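Hypothetical protein Atu0120 (Agrobacterium tumefaciens, PDB 2I6H) is of unknown function but belongs to the bacterial DUF924 family and folds as an all-helical protein whose crystal assembly holds two copies. Local coordinates at residues K45-D50 against R132-L137; H103-D108 against N183-R188; P138-E143 against H164-H169; R170-V173 against F179-R182. One frame throughout, in Å; residues are numbered along the deposited sequence.

Contact 1: K45-D50 against R132-L137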
loop_
_atom_site.group_PDB
_atom_site.type_symbol
_atom_site.label_atom_id
_atom_site.label_comp_id
_atom_site.label_asym_id
_atom_site.label_seq_id
_atom_site.Cartn_x
_atom_site.Cartn_y
_atom_site.Cartn_z
ATOM N N LYS A 45 7.297 1.348 -10.147
ATOM C CA LYS A 45 6.634 0.725 -11.298
ATOM C C LYS A 45 5.724 -0.429 -10.899
ATOM O O LYS A 45 4.726 -0.673 -11.580
ATOM C CB LYS A 45 7.631 0.249 -12.365
ATOM C CG LYS A 45 8.594 1.308 -12.930
ATOM C CD LYS A 45 7.843 2.504 -13.478
ATOM C CE LYS A 45 8.738 3.429 -14.281
ATOM N NZ LYS A 45 9.853 3.904 -13.435
ATOM N N TRP A 46 6.067 -1.163 -9.835
ATOM C CA TRP A 46 5.222 -2.301 -9.438
ATOM C C TRP A 46 3.819 -1.846 -9.058
ATOM O O TRP A 46 2.862 -2.551 -9.337
ATOM C CB TRP A 46 5.795 -3.084 -8.236
ATOM C CG TRP A 46 7.227 -3.445 -8.349
ATOM C CD1 TRP A 46 7.972 -3.546 -9.494
ATOM C CD2 TRP A 46 8.103 -3.750 -7.264
ATOM N NE1 TRP A 46 9.243 -3.904 -9.180
ATOM C CE2 TRP A 46 9.368 -4.030 -7.822
ATOM C CE3 TRP A 46 7.944 -3.806 -5.882
ATOM C CZ2 TRP A 46 10.478 -4.380 -7.037
ATOM C CZ3 TRP A 46 9.060 -4.160 -5.081
ATOM C CH2 TRP A 46 10.305 -4.434 -5.671
ATOM N N PHE A 47 3.702 -0.677 -8.418
ATOM C CA PHE A 47 2.462 -0.314 -7.719
ATOM C C PHE A 47 1.749 0.943 -8.242
ATOM O O PHE A 47 0.864 1.480 -7.567
ATOM C CB PHE A 47 2.708 -0.161 -6.199
ATOM C CG PHE A 47 3.348 -1.364 -5.546
ATOM C CD1 PHE A 47 2.793 -2.650 -5.675
ATOM C CD2 PHE A 47 4.514 -1.219 -4.821
ATOM C CE1 PHE A 47 3.409 -3.777 -5.071
ATOM C CE2 PHE A 47 5.132 -2.321 -4.216
ATOM C CZ PHE A 47 4.563 -3.612 -4.338
ATOM N N ASP A 48 2.142 1.438 -9.409
ATOM C CA ASP A 48 1.544 2.646 -9.959
ATOM C C ASP A 48 1.528 2.534 -11.470
ATOM O O ASP A 48 2.599 2.494 -12.106
ATOM C CB ASP A 48 2.355 3.871 -9.508
ATOM C CG ASP A 48 2.014 5.122 -10.283
ATOM O OD1 ASP A 48 0.805 5.400 -10.452
ATOM O OD2 ASP A 48 2.964 5.818 -10.726
ATOM N N LYS A 49 0.323 2.507 -12.037
ATOM C CA LYS A 49 0.098 2.343 -13.476
ATOM C C LYS A 49 0.909 3.310 -14.372
ATOM O O LYS A 49 0.957 4.519 -14.121
ATOM C CB LYS A 49 -1.406 2.445 -13.752
ATOM C CG LYS A 49 -1.836 2.150 -15.171
ATOM C CD LYS A 49 -3.331 2.489 -15.334
ATOM C CE LYS A 49 -3.681 2.847 -16.775
ATOM N NZ LYS A 49 -3.593 1.665 -17.691
ATOM N N ASP A 50 1.558 2.764 -15.399
ATOM C CA ASP A 50 2.401 3.547 -16.305
ATOM C C ASP A 50 2.484 2.782 -17.600
ATOM O O ASP A 50 3.050 1.676 -17.630
ATOM C CB ASP A 50 3.817 3.741 -15.702
ATOM C CG ASP A 50 4.820 4.362 -16.697
ATOM O OD1 ASP A 50 4.397 5.056 -17.647
ATOM O OD2 ASP A 50 6.045 4.162 -16.529
ATOM N N ARG A 132 8.799 -10.514 -1.407
ATOM C CA ARG A 132 7.993 -11.636 -0.912
ATOM C C ARG A 132 6.529 -11.608 -1.372
ATOM O O ARG A 132 5.941 -12.661 -1.691
ATOM C CB ARG A 132 8.084 -11.579 0.620
ATOM C CG ARG A 132 7.747 -12.813 1.321
ATOM C CD ARG A 132 8.501 -12.819 2.706
ATOM N NE ARG A 132 9.962 -12.960 2.615
ATOM C CZ ARG A 132 10.816 -12.601 3.576
ATOM N NH1 ARG A 132 10.357 -12.058 4.698
ATOM N NH2 ARG A 132 12.119 -12.782 3.450
ATOM N N VAL A 133 5.932 -10.416 -1.367
ATOM C CA VAL A 133 4.515 -10.277 -1.710
ATOM C C VAL A 133 4.160 -10.860 -3.105
ATOM O O VAL A 133 3.020 -11.247 -3.350
ATOM C CB VAL A 133 4.021 -8.813 -1.570
ATOM C CG1 VAL A 133 4.622 -7.950 -2.636
ATOM C CG2 VAL A 133 2.438 -8.778 -1.577
ATOM N N PHE A 134 5.132 -10.871 -4.022
ATOM C CA PHE A 134 4.851 -11.453 -5.365
ATOM C C PHE A 134 4.505 -12.948 -5.396
ATOM O O PHE A 134 3.851 -13.417 -6.352
ATOM C CB PHE A 134 5.922 -11.003 -6.368
ATOM C CG PHE A 134 5.983 -9.510 -6.446
ATOM C CD1 PHE A 134 4.945 -8.828 -7.090
ATOM C CD2 PHE A 134 6.959 -8.771 -5.739
ATOM C CE1 PHE A 134 4.889 -7.430 -7.121
ATOM C CE2 PHE A 134 6.915 -7.327 -5.750
ATOM C CZ PHE A 134 5.872 -6.678 -6.448
ATOM N N PHE A 135 4.933 -13.695 -4.360
ATOM C CA PHE A 135 4.506 -15.080 -4.174
ATOM C C PHE A 135 3.073 -15.158 -3.599
ATOM O O PHE A 135 2.458 -16.223 -3.628
ATOM C CB PHE A 135 5.473 -15.824 -3.211
ATOM C CG PHE A 135 6.810 -16.090 -3.804
ATOM C CD1 PHE A 135 6.993 -17.149 -4.707
ATOM C CD2 PHE A 135 7.898 -15.275 -3.498
ATOM C CE1 PHE A 135 8.275 -17.409 -5.301
ATOM C CE2 PHE A 135 9.188 -15.537 -4.047
ATOM C CZ PHE A 135 9.365 -16.613 -4.973
ATOM N N TYR A 136 2.550 -14.052 -3.066
ATOM C CA TYR A 136 1.248 -14.081 -2.339
ATOM C C TYR A 136 0.119 -13.494 -3.179
ATOM O O TYR A 136 -1.064 -13.843 -3.020
ATOM C CB TYR A 136 1.383 -13.305 -1.013
ATOM C CG TYR A 136 2.543 -13.775 -0.136
ATOM C CD1 TYR A 136 3.068 -15.090 -0.240
ATOM C CD2 TYR A 136 3.075 -12.909 0.833
ATOM C CE1 TYR A 136 4.138 -15.490 0.614
ATOM C CE2 TYR A 136 4.131 -13.296 1.674
ATOM C CZ TYR A 136 4.642 -14.582 1.560
ATOM O OH TYR A 136 5.685 -14.969 2.392
ATOM N N LEU A 137 0.487 -12.573 -4.078
ATOM C CA LEU A 137 -0.509 -11.910 -4.912
ATOM C C LEU A 137 -1.404 -12.891 -5.712
ATOM O O LEU A 137 -2.597 -12.596 -5.887
ATOM C CB LEU A 137 0.138 -10.841 -5.829
ATOM C CG LEU A 137 0.695 -9.624 -5.051
ATOM C CD1 LEU A 137 1.437 -8.713 -6.024
ATOM C CD2 LEU A 137 -0.473 -8.864 -4.413
#
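An aromatic cluster joins the end of helix 43-46 to the loop between helices 129-132 and 137-140, with Trp46 and Phe47 on one side and Phe134 on the other. Phe134 presents the edge of its ring to the face of the six-membered ring of Trp46: the planes stand at 85° and the centroids lie 5.2 Å apart, which defines a T-shaped (edge-to-face) pair. Its outer atoms do the touching. Phe134 CZ is 3.6 Å from Trp46 CE3 and lies over the rim of the indole, while Phe134 CE2 comes within 3.9 Å of Trp46 CZ3. In an all-helical fold such as this one, the pair joins the last residue of a short helix to a helix-connecting loop more than eighty residues further along the chain. The indole is also held by Trp38, whose ring stacks on it and whose carbonyl O accepts from Trp46 NE1; Phe134 meets the Trp38 ring edge to face, so that these three rings meet pairwise, with Phe47 as a fourth. Phe47 approaches Phe134 from the opposite direction, its CZ 3.9 Å from Phe134 CZ. Its CG is anti to its carbonyl carbon (chi1 -54°), and the ring is thereby carried toward Phe134 and lies beneath Trp46 CB, which sits 3.8 Å above the centre of the Phe47 ring. Phe47 also packs on Leu161 of the second subunit, and Phe134 on Leu84 of helix 80-97.

Contact 2: H103-D108 against N183-R188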
loop_
_atom_site.group_PDB
_atom_site.type_symbol
_atom_site.label_atom_id
_atom_site.label_comp_id
_atom_site.label_asym_id
_atom_site.label_seq_id
_atom_site.Cartn_x
_atom_site.Cartn_y
_atom_site.Cartn_z
ATOM N N HIS A 103 -7.486 -12.050 -21.202
ATOM C CA HIS A 103 -6.093 -12.501 -21.108
ATOM C C HIS A 103 -5.474 -12.090 -19.765
ATOM O O HIS A 103 -4.548 -12.739 -19.325
ATOM C CB HIS A 103 -5.240 -11.980 -22.256
ATOM C CG HIS A 103 -5.649 -12.528 -23.596
ATOM N ND1 HIS A 103 -5.473 -13.850 -23.952
ATOM C CD2 HIS A 103 -6.280 -11.931 -24.639
ATOM C CE1 HIS A 103 -5.912 -14.034 -25.194
ATOM N NE2 HIS A 103 -6.429 -12.887 -25.626
HETATM N N MSE A 104 -6.007 -11.048 -19.137
HETATM C CA MSE A 104 -5.457 -10.608 -17.835
HETATM C C MSE A 104 -5.504 -11.724 -16.766
HETATM O O MSE A 104 -4.635 -11.754 -15.848
HETATM C CB MSE A 104 -6.237 -9.418 -17.306
HETATM C CG MSE A 104 -5.690 -8.158 -17.757
HETATM SE SE MSE A 104 -6.752 -6.789 -16.734
HETATM C CE MSE A 104 -8.489 -7.163 -17.319
ATOM N N TYR A 105 -6.473 -12.659 -16.901
ATOM C CA TYR A 105 -6.722 -13.696 -15.867
ATOM C C TYR A 105 -6.360 -15.109 -16.330
ATOM O O TYR A 105 -6.427 -16.067 -15.534
ATOM C CB TYR A 105 -8.213 -13.661 -15.419
ATOM C CG TYR A 105 -8.678 -12.240 -15.176
ATOM C CD1 TYR A 105 -8.064 -11.457 -14.190
ATOM C CD2 TYR A 105 -9.670 -11.651 -15.961
ATOM C CE1 TYR A 105 -8.430 -10.110 -13.977
ATOM C CE2 TYR A 105 -10.040 -10.319 -15.750
ATOM C CZ TYR A 105 -9.424 -9.569 -14.749
ATOM O OH TYR A 105 -9.760 -8.261 -14.505
ATOM N N ALA A 106 -5.987 -15.249 -17.618
ATOM C CA ALA A 106 -5.870 -16.581 -18.229
ATOM C C ALA A 106 -4.847 -17.502 -17.556
ATOM O O ALA A 106 -5.053 -18.716 -17.514
ATOM C CB ALA A 106 -5.566 -16.468 -19.758
ATOM N N THR A 107 -3.777 -16.928 -17.004
ATOM C CA THR A 107 -2.715 -17.767 -16.375
ATOM C C THR A 107 -2.772 -17.701 -14.850
ATOM O O THR A 107 -1.802 -18.110 -14.157
ATOM C CB THR A 107 -1.277 -17.362 -16.867
ATOM O OG1 THR A 107 -1.014 -15.944 -16.682
ATOM C CG2 THR A 107 -1.104 -17.703 -18.337
ATOM N N ASP A 108 -3.870 -17.155 -14.315
ATOM C CA ASP A 108 -3.970 -17.034 -12.846
ATOM C C ASP A 108 -3.987 -18.417 -12.159
ATOM O O ASP A 108 -3.303 -18.589 -11.136
ATOM C CB ASP A 108 -5.157 -16.195 -12.407
ATOM C CG ASP A 108 -4.925 -14.678 -12.610
ATOM O OD1 ASP A 108 -3.787 -14.249 -12.921
ATOM O OD2 ASP A 108 -5.887 -13.895 -12.413
ATOM N N ASN A 183 -16.729 -8.797 -14.345
ATOM C CA ASN A 183 -17.961 -9.352 -14.967
ATOM C C ASN A 183 -18.106 -9.002 -16.438
ATOM O O ASN A 183 -18.460 -9.873 -17.253
ATOM C CB ASN A 183 -19.219 -8.912 -14.193
ATOM C CG ASN A 183 -19.325 -9.560 -12.855
ATOM O OD1 ASN A 183 -18.513 -10.438 -12.511
ATOM N ND2 ASN A 183 -20.335 -9.148 -12.077
ATOM N N GLY A 184 -17.798 -7.751 -16.793
ATOM C CA GLY A 184 -17.924 -7.319 -18.192
ATOM C C GLY A 184 -16.979 -8.099 -19.081
ATOM O O GLY A 184 -17.368 -8.642 -20.129
ATOM N N ILE A 185 -15.719 -8.162 -18.658
ATOM C CA ILE A 185 -14.674 -8.817 -19.447
ATOM C C ILE A 185 -14.952 -10.334 -19.565
ATOM O O ILE A 185 -14.650 -10.974 -20.589
ATOM C CB ILE A 185 -13.287 -8.612 -18.767
ATOM C CG1 ILE A 185 -12.845 -7.159 -18.895
ATOM C CG2 ILE A 185 -12.229 -9.541 -19.375
ATOM C CD1 ILE A 185 -11.743 -6.784 -17.871
ATOM N N LEU A 186 -15.507 -10.910 -18.509
ATOM C CA LEU A 186 -15.772 -12.347 -18.497
ATOM C C LEU A 186 -17.185 -12.721 -18.952
ATOM O O LEU A 186 -17.548 -13.902 -18.917
ATOM C CB LEU A 186 -15.496 -12.925 -17.114
ATOM C CG LEU A 186 -14.002 -12.878 -16.690
ATOM C CD1 LEU A 186 -13.905 -13.401 -15.278
ATOM C CD2 LEU A 186 -13.030 -13.658 -17.622
ATOM N N LEU A 187 -17.994 -11.729 -19.320
ATOM C CA LEU A 187 -19.365 -11.993 -19.802
ATOM C C LEU A 187 -20.229 -12.726 -18.762
ATOM O O LEU A 187 -21.011 -13.624 -19.104
ATOM C CB LEU A 187 -19.350 -12.745 -21.165
ATOM C CG LEU A 187 -18.851 -11.964 -22.384
ATOM C CD1 LEU A 187 -17.341 -11.961 -22.458
ATOM C CD2 LEU A 187 -19.377 -12.593 -23.672
ATOM N N ARG A 188 -20.086 -12.322 -17.498
ATOM C CA ARG A 188 -20.909 -12.823 -16.403
ATOM C C ARG A 188 -21.999 -11.837 -16.097
ATOM O O ARG A 188 -21.812 -10.619 -16.191
ATOM C CB ARG A 188 -20.063 -13.013 -15.125
ATOM C CG ARG A 188 -18.770 -13.692 -15.403
ATOM C CD ARG A 188 -18.059 -14.167 -14.143
ATOM N NE ARG A 188 -17.485 -13.093 -13.338
ATOM C CZ ARG A 188 -16.407 -13.265 -12.564
ATOM N NH1 ARG A 188 -15.933 -12.256 -11.840
ATOM N NH2 ARG A 188 -15.792 -14.452 -12.532
#
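Met104, present as selenomethionine, reaches across to Ile185 with its terminal methyl: CE lies 3.3 Å from Ile185 CD1, tighter than usual van der Waals contact between carbons and a closeness best treated as doubtful. The two side chains cross at about a right angle, and the bend at chi3 (-60°) of Met104 turns CE out of the line of its otherwise extended chain. Beside it, Tyr105 meets both branches of Ile185. CD1 is 4.2 Å from Tyr105 OH, and CG2 lies at the ring edge, 4.3 Å from Tyr105 CE2. Leu186 adds a similar apolar contact, its CD2 oblique to the ring and 4.3 Å from Tyr105 CD2. No hydrogen bond crosses between the segments, so the evidence points to apolar packing of modest extent near the surface. Each backbone is shaped by local bonds: a type I turn runs from Tyr105 to Asp108, and a Schellman motif at Leu187, with positive phi, ends the short, weakly bonded helix 183-186. Next to that end, Arg188 grips Asn183 OD1 side-on with two nitrogens, NE at 3.0 Å and NH1 at 3.2 Å, and OD1 lies close to the guanidinium plane. Leu186 CD1 lies over one face of the same group. The contact thus sets the loop between helices 80-97 and 108-120 against helix 183-186, with Tyr105 also packing on Arg95 of helix 80-97 and on Arg182.

Contact 3: P138-E143 against H164-H169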
loop_
_atom_site.group_PDB
_atom_site.type_symbol
_atom_site.label_atom_id
_atom_site.label_comp_id
_atom_site.label_asym_id
_atom_site.label_seq_id
_atom_site.Cartn_x
_atom_site.Cartn_y
_atom_site.Cartn_z
ATOM N N PRO A 138 -0.847 -14.024 -6.223
ATOM C CA PRO A 138 -1.741 -14.980 -6.916
ATOM C C PRO A 138 -2.918 -15.415 -6.012
ATOM O O PRO A 138 -4.016 -15.646 -6.510
ATOM C CB PRO A 138 -0.809 -16.149 -7.292
ATOM C CG PRO A 138 0.529 -15.486 -7.483
ATOM C CD PRO A 138 0.558 -14.468 -6.292
ATOM N N PHE A 139 -2.693 -15.480 -4.697
ATOM C CA PHE A 139 -3.790 -15.876 -3.788
ATOM C C PHE A 139 -4.818 -14.734 -3.670
ATOM O O PHE A 139 -6.027 -14.996 -3.696
ATOM C CB PHE A 139 -3.236 -16.347 -2.448
ATOM C CG PHE A 139 -2.323 -17.535 -2.588
ATOM C CD1 PHE A 139 -2.872 -18.796 -2.856
ATOM C CD2 PHE A 139 -0.929 -17.375 -2.524
ATOM C CE1 PHE A 139 -2.028 -19.943 -2.997
ATOM C CE2 PHE A 139 -0.079 -18.503 -2.687
ATOM C CZ PHE A 139 -0.640 -19.777 -2.921
ATOM N N SER A 140 -4.348 -13.487 -3.607
ATOM C CA SER A 140 -5.251 -12.331 -3.597
ATOM C C SER A 140 -6.063 -12.233 -4.893
ATOM O O SER A 140 -7.167 -11.678 -4.919
ATOM C CB SER A 140 -4.442 -11.047 -3.394
ATOM O OG SER A 140 -4.102 -10.920 -2.022
ATOM N N HIS A 141 -5.499 -12.746 -5.985
ATOM C CA HIS A 141 -6.140 -12.626 -7.301
ATOM C C HIS A 141 -7.096 -13.755 -7.636
ATOM O O HIS A 141 -7.787 -13.688 -8.646
ATOM C CB HIS A 141 -5.065 -12.474 -8.409
ATOM C CG HIS A 141 -4.266 -11.210 -8.291
ATOM N ND1 HIS A 141 -2.953 -11.120 -8.694
ATOM C CD2 HIS A 141 -4.603 -9.981 -7.817
ATOM C CE1 HIS A 141 -2.506 -9.893 -8.456
ATOM N NE2 HIS A 141 -3.487 -9.177 -7.935
ATOM N N ALA A 142 -7.177 -14.755 -6.768
ATOM C CA ALA A 142 -8.059 -15.913 -7.006
ATOM C C ALA A 142 -9.472 -15.670 -6.473
ATOM O O ALA A 142 -9.654 -15.135 -5.356
ATOM C CB ALA A 142 -7.445 -17.177 -6.376
ATOM N N GLU A 143 -10.473 -16.084 -7.257
ATOM C CA GLU A 143 -11.868 -15.966 -6.825
ATOM C C GLU A 143 -12.264 -17.211 -6.032
ATOM O O GLU A 143 -13.047 -18.018 -6.506
ATOM C CB GLU A 143 -12.773 -15.743 -8.041
ATOM C CG GLU A 143 -12.485 -14.430 -8.726
ATOM C CD GLU A 143 -13.435 -14.114 -9.890
ATOM O OE1 GLU A 143 -13.799 -15.031 -10.690
ATOM O OE2 GLU A 143 -13.807 -12.930 -10.013
ATOM N N HIS A 164 -3.286 -4.745 4.552
ATOM C CA HIS A 164 -4.456 -3.986 4.140
ATOM C C HIS A 164 -4.935 -4.446 2.746
ATOM O O HIS A 164 -6.133 -4.726 2.559
ATOM C CB HIS A 164 -4.193 -2.475 4.169
ATOM C CG HIS A 164 -5.233 -1.670 3.429
ATOM N ND1 HIS A 164 -6.532 -1.539 3.883
ATOM C CD2 HIS A 164 -5.160 -0.949 2.286
ATOM C CE1 HIS A 164 -7.216 -0.779 3.040
ATOM N NE2 HIS A 164 -6.406 -0.408 2.065
ATOM N N HIS A 165 -4.019 -4.527 1.769
ATOM C CA HIS A 165 -4.434 -4.927 0.406
ATOM C C HIS A 165 -4.999 -6.365 0.354
ATOM O O HIS A 165 -5.971 -6.642 -0.350
ATOM C CB HIS A 165 -3.251 -4.788 -0.555
ATOM C CG HIS A 165 -2.763 -3.374 -0.709
ATOM N ND1 HIS A 165 -1.450 -3.066 -1.020
ATOM C CD2 HIS A 165 -3.414 -2.194 -0.608
ATOM C CE1 HIS A 165 -1.314 -1.749 -1.074
ATOM N NE2 HIS A 165 -2.488 -1.195 -0.821
ATOM N N ALA A 166 -4.362 -7.279 1.074
ATOM C CA ALA A 166 -4.864 -8.676 1.121
ATOM C C ALA A 166 -6.293 -8.728 1.703
ATOM O O ALA A 166 -7.150 -9.481 1.222
ATOM C CB ALA A 166 -3.907 -9.557 1.945
ATOM N N GLU A 167 -6.548 -7.904 2.714
ATOM C CA GLU A 167 -7.853 -7.869 3.366
ATOM C C GLU A 167 -8.904 -7.228 2.470
ATOM O O GLU A 167 -10.049 -7.692 2.449
ATOM C CB GLU A 167 -7.782 -7.149 4.720
ATOM C CG GLU A 167 -7.010 -7.914 5.781
ATOM C CD GLU A 167 -7.680 -9.225 6.267
ATOM O OE1 GLU A 167 -8.854 -9.521 5.922
ATOM O OE2 GLU A 167 -6.993 -9.972 7.000
ATOM N N GLU A 168 -8.501 -6.203 1.708
ATOM C CA GLU A 168 -9.375 -5.556 0.703
ATOM C C GLU A 168 -9.892 -6.586 -0.308
ATOM O O GLU A 168 -11.094 -6.618 -0.652
ATOM C CB GLU A 168 -8.590 -4.501 -0.075
ATOM C CG GLU A 168 -8.260 -3.226 0.711
ATOM C CD GLU A 168 -9.480 -2.362 0.948
ATOM O OE1 GLU A 168 -9.963 -1.709 -0.010
ATOM O OE2 GLU A 168 -9.951 -2.339 2.093
ATOM N N HIS A 169 -8.977 -7.427 -0.796
ATOM C CA HIS A 169 -9.355 -8.434 -1.767
ATOM C C HIS A 169 -10.259 -9.478 -1.116
ATOM O O HIS A 169 -11.266 -9.866 -1.726
ATOM C CB HIS A 169 -8.108 -9.112 -2.374
ATOM C CG HIS A 169 -7.380 -8.263 -3.388
ATOM N ND1 HIS A 169 -6.554 -7.206 -3.042
ATOM C CD2 HIS A 169 -7.336 -8.344 -4.742
ATOM C CE1 HIS A 169 -6.038 -6.678 -4.139
ATOM N NE2 HIS A 169 -6.492 -7.354 -5.185
HETATM O O HOH W 1 -6.215 -11.325 -0.420
#
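Close packing joins helix 137-140 and His141 to helix 160-176, with the CA atoms of Ser140 and His169 5.9 Å apart. Ser140 CB sits over one face of the His169 imidazole, 4.2 Å from the ring centroid and 18° off the normal, a CH-pi contact. The backbone of the same serine also comes close, its O 3.3 Å from His169 CD2. A fairly straight bond fixes the ring: His169 ND1 donates to His165 O at 2.8 Å (169° at the hydrogen), reaching that oxygen from above its carbonyl plane while His169 N comes from the opposite face. Beyond the serine methylene, Ser140 OG donates to a water at 2.7 Å, and this water in turn donates to Ala166 O at 2.6 Å. CD2 of His141 is 4.2 Å from His169 NE2, which lies at the edge of the His141 ring, the two rings oblique with planes at 63°; His141 ND1 is hydrogen-bonded to Asp91 OD1. Gln148 of helix 145-155 packs on His169 and donates from NE2 to Ser140 O. With small side chains at Ser140 and Ala166, a short helical turn lies against a long helix of the all-helical DUF924 fold, a water joining their polar atoms.

Contact 4: R170-V173 against F179-R182; sequences RDIV and FPHR
Ile172 meets Phe179 from its CB outward: CB itself lies 4.1 Å from Phe179 CD1. At the first branch, CG2, anti to the backbone N, touches both the ring at CD1 (3.8 Å) and Pro180 CD (3.6 Å), so one methyl meets both residues. Along the other branch, CG1 leads to CD1, which ends 4.1 Å from Phe179 CE1. Ile172 and Phe179 cross at about a right angle. Val173 takes a face of the same ring, with CG2 3.9 Å from the centroid and 24° off the normal, the geometry of a CH-pi contact; its closest approach is 3.6 Å, from CG2 to Phe179 CZ. Both helix residues thus bear on the phenyl ring, Val173 over a face and Ile172 CG2 obliquely, while Pro180 packs on Ile172. Phe179 N is bound by Glu143 OE2, which anchors the backbone beside the ring. The chain beyond helix 160-176 doubles back on it here, with Tyr197 of helix 192-199 packing on Ile172 and Pro180, and Gln148 of helix 145-155 on Val173 and Phe179.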
loop_
_atom_site.group_PDB
_atom_site.type_symbol
_atom_site.label_atom_id
_atom_site.label_comp_id
_atom_site.label_asym_id
_atom_site.label_seq_id
_atom_site.Cartn_x
_atom_site.Cartn_y
_atom_site.Cartn_z
ATOM N N ARG A 170 -9.899 -9.944 0.085
ATOM C CA ARG A 170 -10.686 -11.006 0.767
ATOM C C ARG A 170 -12.123 -10.558 1.005
ATOM O O ARG A 170 -13.052 -11.341 0.821
ATOM C CB ARG A 170 -10.031 -11.442 2.071
ATOM C CG ARG A 170 -10.853 -12.509 2.838
ATOM C CD ARG A 170 -10.097 -13.116 4.006
ATOM N NE ARG A 170 -9.934 -12.194 5.132
ATOM C CZ ARG A 170 -10.797 -12.087 6.134
ATOM N NH1 ARG A 170 -11.922 -12.823 6.151
ATOM N NH2 ARG A 170 -10.540 -11.236 7.126
ATOM N N ASP A 171 -12.312 -9.283 1.337
ATOM C CA ASP A 171 -13.663 -8.793 1.629
ATOM C C ASP A 171 -14.581 -8.899 0.414
ATOM O O ASP A 171 -15.736 -9.259 0.577
ATOM C CB ASP A 171 -13.626 -7.344 2.071
ATOM C CG ASP A 171 -13.121 -7.188 3.506
ATOM O OD1 ASP A 171 -13.128 -8.177 4.296
ATOM O OD2 ASP A 171 -12.707 -6.068 3.839
ATOM N N ILE A 172 -14.064 -8.563 -0.781
ATOM C CA ILE A 172 -14.859 -8.632 -2.002
ATOM C C ILE A 172 -15.273 -10.080 -2.291
ATOM O O ILE A 172 -16.450 -10.358 -2.583
ATOM C CB ILE A 172 -14.103 -8.008 -3.209
ATOM C CG1 ILE A 172 -13.694 -6.558 -2.904
ATOM C CG2 ILE A 172 -14.955 -8.063 -4.473
ATOM C CD1 ILE A 172 -12.612 -6.039 -3.863
ATOM N N VAL A 173 -14.308 -10.996 -2.217
ATOM C CA VAL A 173 -14.571 -12.399 -2.498
ATOM C C VAL A 173 -15.500 -13.025 -1.448
ATOM O O VAL A 173 -16.382 -13.821 -1.798
ATOM C CB VAL A 173 -13.264 -13.194 -2.685
ATOM C CG1 VAL A 173 -13.516 -14.712 -2.818
ATOM C CG2 VAL A 173 -12.546 -12.700 -3.955
ATOM N N PHE A 179 -14.812 -11.262 -8.146
ATOM C CA PHE A 179 -14.568 -9.834 -8.309
ATOM C C PHE A 179 -15.531 -9.312 -9.347
ATOM O O PHE A 179 -15.366 -9.599 -10.549
ATOM C CB PHE A 179 -13.123 -9.594 -8.754
ATOM C CG PHE A 179 -12.125 -9.927 -7.689
ATOM C CD1 PHE A 179 -11.972 -9.098 -6.570
ATOM C CD2 PHE A 179 -11.342 -11.071 -7.804
ATOM C CE1 PHE A 179 -11.025 -9.442 -5.558
ATOM C CE2 PHE A 179 -10.402 -11.414 -6.820
ATOM C CZ PHE A 179 -10.242 -10.606 -5.707
ATOM N N PRO A 180 -16.556 -8.569 -8.906
ATOM C CA PRO A 180 -17.554 -8.042 -9.838
ATOM C C PRO A 180 -16.974 -7.151 -10.901
ATOM O O PRO A 180 -17.567 -7.087 -11.987
ATOM C CB PRO A 180 -18.487 -7.223 -8.918
ATOM C CG PRO A 180 -18.391 -7.922 -7.642
ATOM C CD PRO A 180 -16.904 -8.201 -7.523
ATOM N N HIS A 181 -15.843 -6.474 -10.625
ATOM C CA HIS A 181 -15.190 -5.660 -11.661
ATOM C C HIS A 181 -14.818 -6.474 -12.921
ATOM O O HIS A 181 -14.636 -5.895 -13.992
ATOM C CB HIS A 181 -13.963 -4.913 -11.109
ATOM C CG HIS A 181 -14.297 -3.617 -10.416
ATOM N ND1 HIS A 181 -14.743 -2.498 -11.097
ATOM C CD2 HIS A 181 -14.236 -3.259 -9.109
ATOM C CE1 HIS A 181 -14.940 -1.512 -10.240
ATOM N NE2 HIS A 181 -14.640 -1.946 -9.028
ATOM N N ARG A 182 -14.709 -7.805 -12.794
ATOM C CA ARG A 182 -14.329 -8.654 -13.941
ATOM C C ARG A 182 -15.520 -9.079 -14.814
ATOM O O ARG A 182 -15.319 -9.714 -15.855
ATOM C CB ARG A 182 -13.631 -9.924 -13.457
ATOM C CG ARG A 182 -12.376 -9.645 -12.642
ATOM C CD ARG A 182 -11.701 -10.965 -12.273
ATOM N NE ARG A 182 -10.566 -10.751 -11.379
ATOM C CZ ARG A 182 -9.760 -11.748 -10.984
ATOM N NH1 ARG A 182 -9.989 -12.994 -11.416
ATOM N NH2 ARG A 182 -8.723 -11.509 -10.185
#

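Overall arrangement
Contacts 3 and 4 are the nearest pair, with centres about 9 Å apart; both use helix 160-176, and the 138-143 segment reaches contact 4 through Glu143 and through His141 O, 2.8 Å from Arg182 NH2. Contact 2 joins them at Arg188, whose NH2 forms a 2.8 Å salt bridge with Glu143 OE1 and whose NH1 packs 3.0 Å from Phe179 O. Contact 1 stands apart from contact 2, nearest atoms about 7 Å away, but its second segment runs directly into contact 3; both touch the second subunit. No active site is known. Bound calcium ions lie about 12 Å from the Trp46 side chain and about 10 Å from those of Ala166 and Ile172.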